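Local atomic coordinates of dual function macrocyclase-peptidase POPB (Galerina marginata, PDB entry 5N4B), a protein that cleaves toxin precursor peptides on the C-terminal side of proline and macrocyclises the released intermediate in amanitin biosynthesis. Residues W7-D19 against A675-L689. The protein carries 1 engineered substitution. Numbering follows the deposited sequence.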
ATOM      1  N   TRP A   7       3.821 -32.281  16.988  1.00 46.82           N
ATOM      2  CA  TRP A   7       2.563 -31.547  17.084  1.00 39.05           C
ATOM      3  C   TRP A   7       1.362 -32.426  16.784  1.00 34.29           C
ATOM      4  O   TRP A   7       1.409 -33.250  15.851  1.00 38.37           O
ATOM      5  CB  TRP A   7       2.585 -30.352  16.127  1.00 42.83           C
ATOM      6  CG  TRP A   7       1.252 -29.581  16.194  1.00 40.93           C
ATOM      7  CD1 TRP A   7       0.974 -28.546  17.026  1.00 37.22           C
ATOM      8  CD2 TRP A   7       0.030 -29.841  15.448  1.00 30.61           C
ATOM      9  NE1 TRP A   7      -0.329 -28.140  16.837  1.00 32.88           N
ATOM     10  CE2 TRP A   7      -0.922 -28.925  15.884  1.00 31.65           C
ATOM     11  CE3 TRP A   7      -0.329 -30.750  14.466  1.00 26.27           C
ATOM     12  CZ2 TRP A   7      -2.204 -28.917  15.412  1.00 24.27           C
ATOM     13  CZ3 TRP A   7      -1.620 -30.742  13.948  1.00 31.82           C
ATOM     14  CH2 TRP A   7      -2.564 -29.814  14.442  1.00 30.03           C
ATOM     15  N   ALA A   8       0.272 -32.234  17.543  1.00 36.80           N
ATOM     16  CA  ALA A   8      -0.952 -32.978  17.292  1.00 33.42           C
ATOM     17  C   ALA A   8      -2.172 -32.118  17.588  1.00 24.46           C
ATOM     18  O   ALA A   8      -2.110 -31.154  18.365  1.00 26.99           O
ATOM     19  CB  ALA A   8      -1.034 -34.227  18.182  1.00 37.90           C
ATOM     20  N   PRO A   9      -3.324 -32.485  17.027  1.00 27.94           N
ATOM     21  CA  PRO A   9      -4.567 -31.775  17.326  1.00 27.40           C
ATOM     22  C   PRO A   9      -4.908 -31.791  18.809  1.00 30.98           C
ATOM     23  O   PRO A   9      -4.534 -32.710  19.545  1.00 31.11           O
ATOM     24  CB  PRO A   9      -5.607 -32.560  16.527  1.00 25.93           C
ATOM     25  CG  PRO A   9      -4.843 -33.212  15.423  1.00 29.23           C
ATOM     26  CD  PRO A   9      -3.505 -33.513  16.001  1.00 27.77           C
ATOM     27  N   GLY A  10      -5.586 -30.735  19.265  1.00 28.66           N
ATOM     28  CA  GLY A  10      -6.119 -30.658  20.622  1.00 28.86           C
ATOM     29  C   GLY A  10      -5.162 -30.188  21.690  1.00 32.69           C
ATOM     30  O   GLY A  10      -5.418 -30.407  22.884  1.00 33.49           O
ATOM     31  N   ASN A  11      -4.075 -29.553  21.312  1.00 28.22           N
ATOM     32  CA  ASN A  11      -3.056 -29.135  22.269  1.00 30.14           C
ATOM     33  C   ASN A  11      -2.827 -27.637  22.234  1.00 29.60           C
ATOM     34  O   ASN A  11      -1.683 -27.157  22.326  1.00 31.13           O
ATOM     35  CB  ASN A  11      -1.738 -29.848  22.003  1.00 37.40           C
ATOM     36  CG  ASN A  11      -1.811 -31.317  22.309  1.00 48.56           C
ATOM     37  OD1 ASN A  11      -2.128 -31.715  23.436  1.00 51.80           O
ATOM     38  ND2 ASN A  11      -1.551 -32.145  21.298  1.00 50.37           N
ATOM     39  N   TYR A  12      -3.908 -26.873  22.099  1.00 25.57           N
ATOM     40  CA  TYR A  12      -3.729 -25.451  21.994  1.00 21.02           C
ATOM     41  C   TYR A  12      -3.628 -24.836  23.381  1.00 22.55           C
ATOM     42  O   TYR A  12      -4.041 -25.443  24.402  1.00 24.64           O
ATOM     43  CB  TYR A  12      -4.884 -24.830  21.201  1.00 20.40           C
ATOM     44  CG  TYR A  12      -4.907 -25.292  19.769  1.00 17.11           C
ATOM     45  CD1 TYR A  12      -3.859 -24.960  18.894  1.00 16.39           C
ATOM     46  CD2 TYR A  12      -5.960 -26.012  19.263  1.00 18.75           C
ATOM     47  CE1 TYR A  12      -3.830 -25.379  17.618  1.00 15.16           C
ATOM     48  CE2 TYR A  12      -5.958 -26.457  17.926  1.00 20.22           C
ATOM     49  CZ  TYR A  12      -4.877 -26.112  17.092  1.00 18.04           C
ATOM     50  OH  TYR A  12      -4.828 -26.527  15.784  1.00 18.89           O
ATOM     51  N   PRO A  13      -3.042 -23.660  23.462  1.00 20.18           N
ATOM     52  CA  PRO A  13      -2.916 -22.975  24.745  1.00 22.09           C
ATOM     53  C   PRO A  13      -4.240 -22.762  25.459  1.00 25.16           C
ATOM     54  O   PRO A  13      -5.283 -22.465  24.853  1.00 24.41           O
ATOM     55  CB  PRO A  13      -2.277 -21.630  24.353  1.00 24.40           C
ATOM     56  CG  PRO A  13      -1.498 -21.923  23.131  1.00 24.33           C
ATOM     57  CD  PRO A  13      -2.407 -22.887  22.379  1.00 21.37           C
ATOM     58  N   SER A  14      -4.177 -22.890  26.782  1.00 24.89           N
ATOM     59  CA  SER A  14      -5.307 -22.577  27.647  1.00 28.36           C
ATOM     60  C   SER A  14      -5.683 -21.112  27.481  1.00 28.54           C
ATOM     61  O   SER A  14      -4.845 -20.225  27.616  1.00 29.58           O
ATOM     62  CB  SER A  14      -4.872 -22.850  29.091  1.00 36.07           C
ATOM     63  OG  SER A  14      -5.865 -22.434  30.014  1.00 45.39           O
ATOM     64  N   THR A  15      -6.937 -20.865  27.137  1.00 26.78           N
ATOM     65  CA  THR A  15      -7.401 -19.522  26.772  1.00 24.10           C
ATOM     66  C   THR A  15      -8.708 -19.255  27.492  1.00 20.90           C
ATOM     67  O   THR A  15      -9.743 -19.835  27.146  1.00 22.51           O
ATOM     68  CB  THR A  15      -7.572 -19.386  25.273  1.00 25.36           C
ATOM     69  OG1 THR A  15      -6.346 -19.763  24.665  1.00 25.44           O
ATOM     70  CG2 THR A  15      -7.884 -17.948  24.860  1.00 22.71           C
ATOM     71  N   ARG A  16      -8.653 -18.380  28.490  1.00 21.80           N
ATOM     72  CA  ARG A  16      -9.821 -18.067  29.293  1.00 21.91           C
ATOM     73  C   ARG A  16     -10.944 -17.549  28.420  1.00 21.64           C
ATOM     74  O   ARG A  16     -10.713 -16.836  27.448  1.00 20.60           O
ATOM     75  CB  ARG A  16      -9.434 -16.969  30.308  1.00 24.68           C
ATOM     76  CG  ARG A  16     -10.570 -16.527  31.204  1.00 24.82           C
ATOM     77  CD  ARG A  16     -10.006 -15.732  32.382  1.00 26.45           C
ATOM     78  NE  ARG A  16      -9.407 -14.469  31.964  1.00 24.78           N
ATOM     79  CZ  ARG A  16     -10.078 -13.325  31.862  1.00 25.61           C
ATOM     80  NH1 ARG A  16     -11.376 -13.260  32.159  1.00 25.42           N
ATOM     81  NH2 ARG A  16      -9.458 -12.237  31.472  1.00 25.31           N
ATOM     82  N   ARG A  17     -12.181 -17.916  28.763  1.00 23.54           N
ATOM     83  CA  ARG A  17     -13.391 -17.401  28.131  1.00 21.57           C
ATOM     84  C   ARG A  17     -14.129 -16.578  29.152  1.00 25.49           C
ATOM     85  O   ARG A  17     -14.604 -17.114  30.169  1.00 28.11           O
ATOM     86  CB  ARG A  17     -14.292 -18.511  27.615  1.00 21.88           C
ATOM     87  CG  ARG A  17     -13.668 -19.259  26.440  1.00 23.85           C
ATOM     88  CD  ARG A  17     -14.457 -20.510  26.027  1.00 24.35           C
ATOM     89  NE  ARG A  17     -15.825 -20.195  25.647  1.00 25.16           N
ATOM     90  CZ  ARG A  17     -16.213 -19.695  24.480  1.00 27.86           C
ATOM     91  NH1 ARG A  17     -15.331 -19.413  23.532  1.00 22.24           N
ATOM     92  NH2 ARG A  17     -17.500 -19.483  24.217  1.00 29.21           N
ATOM     93  N   SER A  18     -14.214 -15.285  28.915  1.00 24.57           N
ATOM     94  CA  SER A  18     -14.931 -14.424  29.831  1.00 26.12           C
ATOM     95  C   SER A  18     -16.427 -14.519  29.597  1.00 29.71           C
ATOM     96  O   SER A  18     -16.911 -15.142  28.647  1.00 28.27           O
ATOM     97  CB  SER A  18     -14.453 -12.998  29.695  1.00 26.30           C
ATOM     98  OG  SER A  18     -15.089 -12.395  28.576  1.00 27.64           O
ATOM     99  N   ASP A  19     -17.178 -13.906  30.513  1.00 30.80           N
ATOM    100  CA  ASP A  19     -18.625 -13.854  30.383  1.00 29.74           C
ATOM    101  C   ASP A  19     -19.121 -12.566  29.701  1.00 35.08           C
ATOM    102  O   ASP A  19     -20.322 -12.284  29.728  1.00 33.18           O
ATOM    103  CB  ASP A  19     -19.287 -14.050  31.768  1.00 36.33           C
ATOM    104  CG  ASP A  19     -19.146 -12.847  32.682  1.00 48.10           C
ATOM    105  OD1 ASP A  19     -18.417 -11.889  32.359  1.00 40.20           O
ATOM    106  OD2 ASP A  19     -19.781 -12.855  33.771  1.00 56.81           O
ATOM    107  N   ALA A 675      -8.294 -17.622  18.588  1.00 10.76           N
ATOM    108  CA  ALA A 675      -8.839 -18.213  19.812  1.00 12.93           C
ATOM    109  C   ALA A 675     -10.184 -18.876  19.550  1.00 12.08           C
ATOM    110  O   ALA A 675     -10.491 -19.938  20.113  1.00 14.21           O
ATOM    111  CB  ALA A 675      -8.957 -17.118  20.874  1.00 13.35           C
ATOM    112  N   THR A 676     -10.995 -18.259  18.693  1.00 12.31           N
ATOM    113  CA  THR A 676     -12.299 -18.805  18.343  1.00 13.46           C
ATOM    114  C   THR A 676     -12.161 -20.077  17.509  1.00 12.96           C
ATOM    115  O   THR A 676     -12.885 -21.056  17.724  1.00 14.42           O
ATOM    116  CB  THR A 676     -13.113 -17.712  17.628  1.00 14.09           C
ATOM    117  OG1 THR A 676     -13.255 -16.588  18.503  1.00 14.24           O
ATOM    118  CG2 THR A 676     -14.480 -18.174  17.280  1.00 16.19           C
ATOM    119  N   LEU A 677     -11.231 -20.102  16.554  1.00 12.76           N
ATOM    120  CA  LEU A 677     -10.984 -21.325  15.815  1.00 13.17           C
ATOM    121  C   LEU A 677     -10.562 -22.438  16.748  1.00 12.48           C
ATOM    122  O   LEU A 677     -11.059 -23.566  16.652  1.00 14.59           O
ATOM    123  CB  LEU A 677      -9.892 -21.114  14.780  1.00 13.20           C
ATOM    124  CG  LEU A 677     -10.184 -20.361  13.497  1.00 13.35           C
ATOM    125  CD1 LEU A 677      -8.929 -20.264  12.652  1.00 16.57           C
ATOM    126  CD2 LEU A 677     -11.308 -21.048  12.737  1.00 16.89           C
ATOM    127  N   GLN A 678      -9.585 -22.162  17.608  1.00 12.07           N
ATOM    128  CA  GLN A 678      -9.056 -23.199  18.498  1.00 11.99           C
ATOM    129  C   GLN A 678     -10.069 -23.676  19.498  1.00 15.06           C
ATOM    130  O   GLN A 678     -10.003 -24.840  19.893  1.00 15.63           O
ATOM    131  CB  GLN A 678      -7.764 -22.723  19.181  1.00 15.21           C
ATOM    132  CG  GLN A 678      -6.603 -22.486  18.219  1.00 11.96           C
ATOM    133  CD  GLN A 678      -5.355 -21.894  18.901  1.00 14.22           C
ATOM    134  OE1 GLN A 678      -5.368 -21.561  20.099  1.00 15.67           O
ATOM    135  NE2 GLN A 678      -4.264 -21.755  18.139  1.00 12.74           N
ATOM    136  N   HIS A 679     -11.043 -22.844  19.857  1.00 13.36           N
ATOM    137  CA  HIS A 679     -12.121 -23.272  20.746  1.00 16.94           C
ATOM    138  C   HIS A 679     -13.145 -24.138  20.018  1.00 16.86           C
ATOM    139  O   HIS A 679     -13.702 -25.078  20.588  1.00 17.53           O
ATOM    140  CB  HIS A 679     -12.820 -22.042  21.286  1.00 16.35           C
ATOM    141  CG  HIS A 679     -14.081 -22.356  22.006  1.00 17.51           C
ATOM    142  ND1 HIS A 679     -14.091 -22.908  23.260  1.00 20.91           N
ATOM    143  CD2 HIS A 679     -15.373 -22.152  21.664  1.00 19.52           C
ATOM    144  CE1 HIS A 679     -15.341 -23.064  23.650  1.00 20.16           C
ATOM    145  NE2 HIS A 679     -16.137 -22.603  22.707  1.00 21.69           N
ATOM    146  N   ASN A 680     -13.476 -23.788  18.783  1.00 14.51           N
ATOM    147  CA  ASN A 680     -14.553 -24.445  18.074  1.00 14.20           C
ATOM    148  C   ASN A 680     -14.131 -25.769  17.462  1.00 15.50           C
ATOM    149  O   ASN A 680     -14.938 -26.723  17.476  1.00 17.14           O
ATOM    150  CB  ASN A 680     -15.116 -23.526  17.003  1.00 14.91           C
ATOM    151  CG  ASN A 680     -16.145 -22.612  17.554  1.00 19.07           C
ATOM    152  OD1 ASN A 680     -17.309 -22.997  17.744  1.00 21.20           O
ATOM    153  ND2 ASN A 680     -15.739 -21.403  17.869  1.00 19.69           N
ATOM    154  N   VAL A 681     -12.920 -25.860  16.899  1.00 15.19           N
ATOM    155  CA  VAL A 681     -12.440 -27.104  16.274  1.00 16.30           C
ATOM    156  C   VAL A 681     -11.086 -27.478  16.855  1.00 15.22           C
ATOM    157  O   VAL A 681     -10.083 -27.564  16.131  1.00 15.82           O
ATOM    158  CB  VAL A 681     -12.469 -27.040  14.739  1.00 16.61           C
ATOM    159  CG1 VAL A 681     -13.909 -27.035  14.243  1.00 19.04           C
ATOM    160  CG2 VAL A 681     -11.759 -25.799  14.226  1.00 15.23           C
ATOM    161  N   PRO A 682     -11.007 -27.716  18.167  1.00 14.70           N
ATOM    162  CA  PRO A 682      -9.705 -28.003  18.759  1.00 16.09           C
ATOM    163  C   PRO A 682      -9.049 -29.220  18.158  1.00 16.67           C
ATOM    164  O   PRO A 682      -7.810 -29.285  18.076  1.00 17.48           O
ATOM    165  CB  PRO A 682     -10.056 -28.199  20.240  1.00 18.78           C
ATOM    166  CG  PRO A 682     -11.515 -28.564  20.236  1.00 19.39           C
ATOM    167  CD  PRO A 682     -12.098 -27.723  19.148  1.00 18.69           C
ATOM    168  N   GLN A 683      -9.839 -30.200  17.736  1.00 16.92           N
ATOM    169  CA  GLN A 683      -9.310 -31.421  17.155  1.00 18.30           C
ATOM    170  C   GLN A 683      -9.174 -31.334  15.649  1.00 19.25           C
ATOM    171  O   GLN A 683      -9.022 -32.341  14.966  1.00 19.84           O
ATOM    172  CB  GLN A 683     -10.169 -32.622  17.545  1.00 19.80           C
ATOM    173  CG  GLN A 683     -10.412 -32.729  19.056  1.00 29.69           C
ATOM    174  CD  GLN A 683      -9.149 -32.849  19.862  1.00 27.47           C
ATOM    175  OE1 GLN A 683      -8.213 -33.526  19.456  1.00 27.52           O
ATOM    176  NE2 GLN A 683      -9.143 -32.226  21.043  1.00 28.78           N
ATOM    177  N   ASN A 684      -9.146 -30.120  15.108  1.00 14.99           N
ATOM    178  CA  ASN A 684      -8.984 -29.995  13.673  1.00 16.99           C
ATOM    179  C   ASN A 684      -7.745 -30.770  13.216  1.00 15.01           C
ATOM    180  O   ASN A 684      -6.695 -30.681  13.861  1.00 15.95           O
ATOM    181  CB  ASN A 684      -8.803 -28.515  13.319  1.00 15.17           C
ATOM    182  CG  ASN A 684      -9.091 -28.220  11.875  1.00 14.46           C
ATOM    183  OD1 ASN A 684     -10.251 -28.311  11.394  1.00 15.43           O
ATOM    184  ND2 ASN A 684      -8.033 -27.903  11.116  1.00 14.05           N
ATOM    185  N   PRO A 685      -7.799 -31.444  12.072  1.00 15.38           N
ATOM    186  CA  PRO A 685      -6.657 -32.276  11.661  1.00 17.00           C
ATOM    187  C   PRO A 685      -5.454 -31.495  11.197  1.00 15.95           C
ATOM    188  O   PRO A 685      -4.354 -32.053  11.143  1.00 20.09           O
ATOM    189  CB  PRO A 685      -7.220 -33.089  10.502  1.00 18.29           C
ATOM    190  CG  PRO A 685      -8.439 -32.379  10.065  1.00 21.57           C
ATOM    191  CD  PRO A 685      -8.991 -31.698  11.256  1.00 17.88           C
ATOM    192  N   HIS A 686      -5.648 -30.219  10.873  1.00 14.84           N
ATOM    193  CA  HIS A 686      -4.616 -29.345  10.350  1.00 14.18           C
ATOM    194  C   HIS A 686      -4.341 -28.253  11.348  1.00 13.42           C
ATOM    195  O   HIS A 686      -5.273 -27.798  12.023  1.00 13.57           O
ATOM    196  CB  HIS A 686      -5.084 -28.735   9.029  1.00 12.69           C
ATOM    197  CG  HIS A 686      -5.626 -29.772   8.098  1.00 14.50           C
ATOM    198  ND1 HIS A 686      -6.827 -29.664   7.433  1.00 18.28           N
ATOM    199  CD2 HIS A 686      -5.077 -30.935   7.710  1.00 15.03           C
ATOM    200  CE1 HIS A 686      -7.016 -30.762   6.705  1.00 18.58           C
ATOM    201  NE2 HIS A 686      -5.966 -31.544   6.855  1.00 18.57           N
ATOM    202  N   PRO A 687      -3.086 -27.867  11.525  1.00 12.14           N
ATOM    203  CA  PRO A 687      -2.764 -26.904  12.574  1.00 11.45           C
ATOM    204  C   PRO A 687      -3.356 -25.540  12.295  1.00 12.19           C
ATOM    205  O   PRO A 687      -3.393 -25.066  11.154  1.00 12.42           O
ATOM    206  CB  PRO A 687      -1.227 -26.860  12.550  1.00 14.24           C
ATOM    207  CG  PRO A 687      -0.876 -27.190  11.137  1.00 16.37           C
ATOM    208  CD  PRO A 687      -1.883 -28.296  10.806  1.00 14.09           C
ATOM    209  N   LEU A 688      -3.800 -24.908  13.372  1.00 11.89           N
ATOM    210  CA  LEU A 688      -4.362 -23.555  13.378  1.00 10.86           C
ATOM    211  C   LEU A 688      -3.453 -22.746  14.296  1.00 11.37           C
ATOM    212  O   LEU A 688      -3.552 -22.841  15.522  1.00 13.06           O
ATOM    213  CB  LEU A 688      -5.814 -23.555  13.835  1.00 13.68           C
ATOM    214  CG  LEU A 688      -6.674 -24.553  13.030  1.00 14.77           C
ATOM    215  CD1 LEU A 688      -8.073 -24.660  13.615  1.00 20.31           C
ATOM    216  CD2 LEU A 688      -6.824 -24.191  11.585  1.00 16.83           C
ATOM    217  N   LEU A 689      -2.555 -21.957  13.730  1.00  9.43           N
ATOM    218  CA  LEU A 689      -1.427 -21.367  14.437  1.00  9.64           C
ATOM    219  C   LEU A 689      -1.350 -19.860  14.209  1.00 10.59           C
ATOM    220  O   LEU A 689      -1.910 -19.331  13.230  1.00 10.81           O
ATOM    221  CB  LEU A 689      -0.108 -21.928  13.933  1.00 13.81           C
ATOM    222  CG  LEU A 689      -0.006 -23.438  13.988  1.00 18.10           C
ATOM    223  CD1 LEU A 689       1.271 -23.869  13.289  1.00 20.44           C
ATOM    224  CD2 LEU A 689      -0.080 -23.927  15.403  1.00 18.43           C
TER
HETATM  225  O   HOH W   1      -6.125 -28.919  15.837  1.00 10.72           O
HETATM  226  O   HOH W   2      -6.472 -19.658  21.739  1.00 14.19           O
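Tyr12 lays its ring on the side chain of Gln678, near the end of helix 668-680, and sends its hydroxyl on to the strand that follows. Stacking comes first: Gln678 CG sits over the middle of the ring, 3.6 Å from the Tyr12 centroid, and the amide beyond it runs nearly parallel to the ring, 11° between planes. With chi1 at -65°, CG of Tyr12 lies opposite its carbonyl carbon, which brings the ring down onto the glutamine. Farther along, the Arg17 guanidinium lies flat on the His679 imidazole, centres 3.6 Å apart, while its NH1 also bonds to Tyr38 OH. At the other end Pro687 CB packs over one face of Trp7, 3.8 Å from the centroid of its six-membered ring, and Tyr62 of helix 46-64 meets the indole edge to face.

The hydroxyl of Tyr12 takes part in two hydrogen bonds. Leu688 N donates to Tyr12 OH at 3.1 Å, and the hydroxyl in turn donates to a water that bonds to both Pro682 O and Asn684 O. Gln678 is held at both ends of its amide: NE2 gives a bond of 2.9 Å to Leu688 O, close to the amide plane, and OE1 receives Gln55 NE2 and a second water, shared with Thr15 OG1. A weak bond links Gly10 N to Pro682 O.

Strand 688-693 is an outermost strand of the eight-stranded alpha/beta-hydrolase sheet, so the N-terminal segment packs along that margin of the hydrolase domain, away from the charge relay residues. The bond from Leu688 N to Tyr12 OH crosses the contact, while that from Gln678 NE2 to Leu688 O holds the amide in place, nearly parallel to the Tyr12 ring, so the fit depends on directional bonds as well as ring packing; Trp7 NE1, by contrast, is buried without a polar partner.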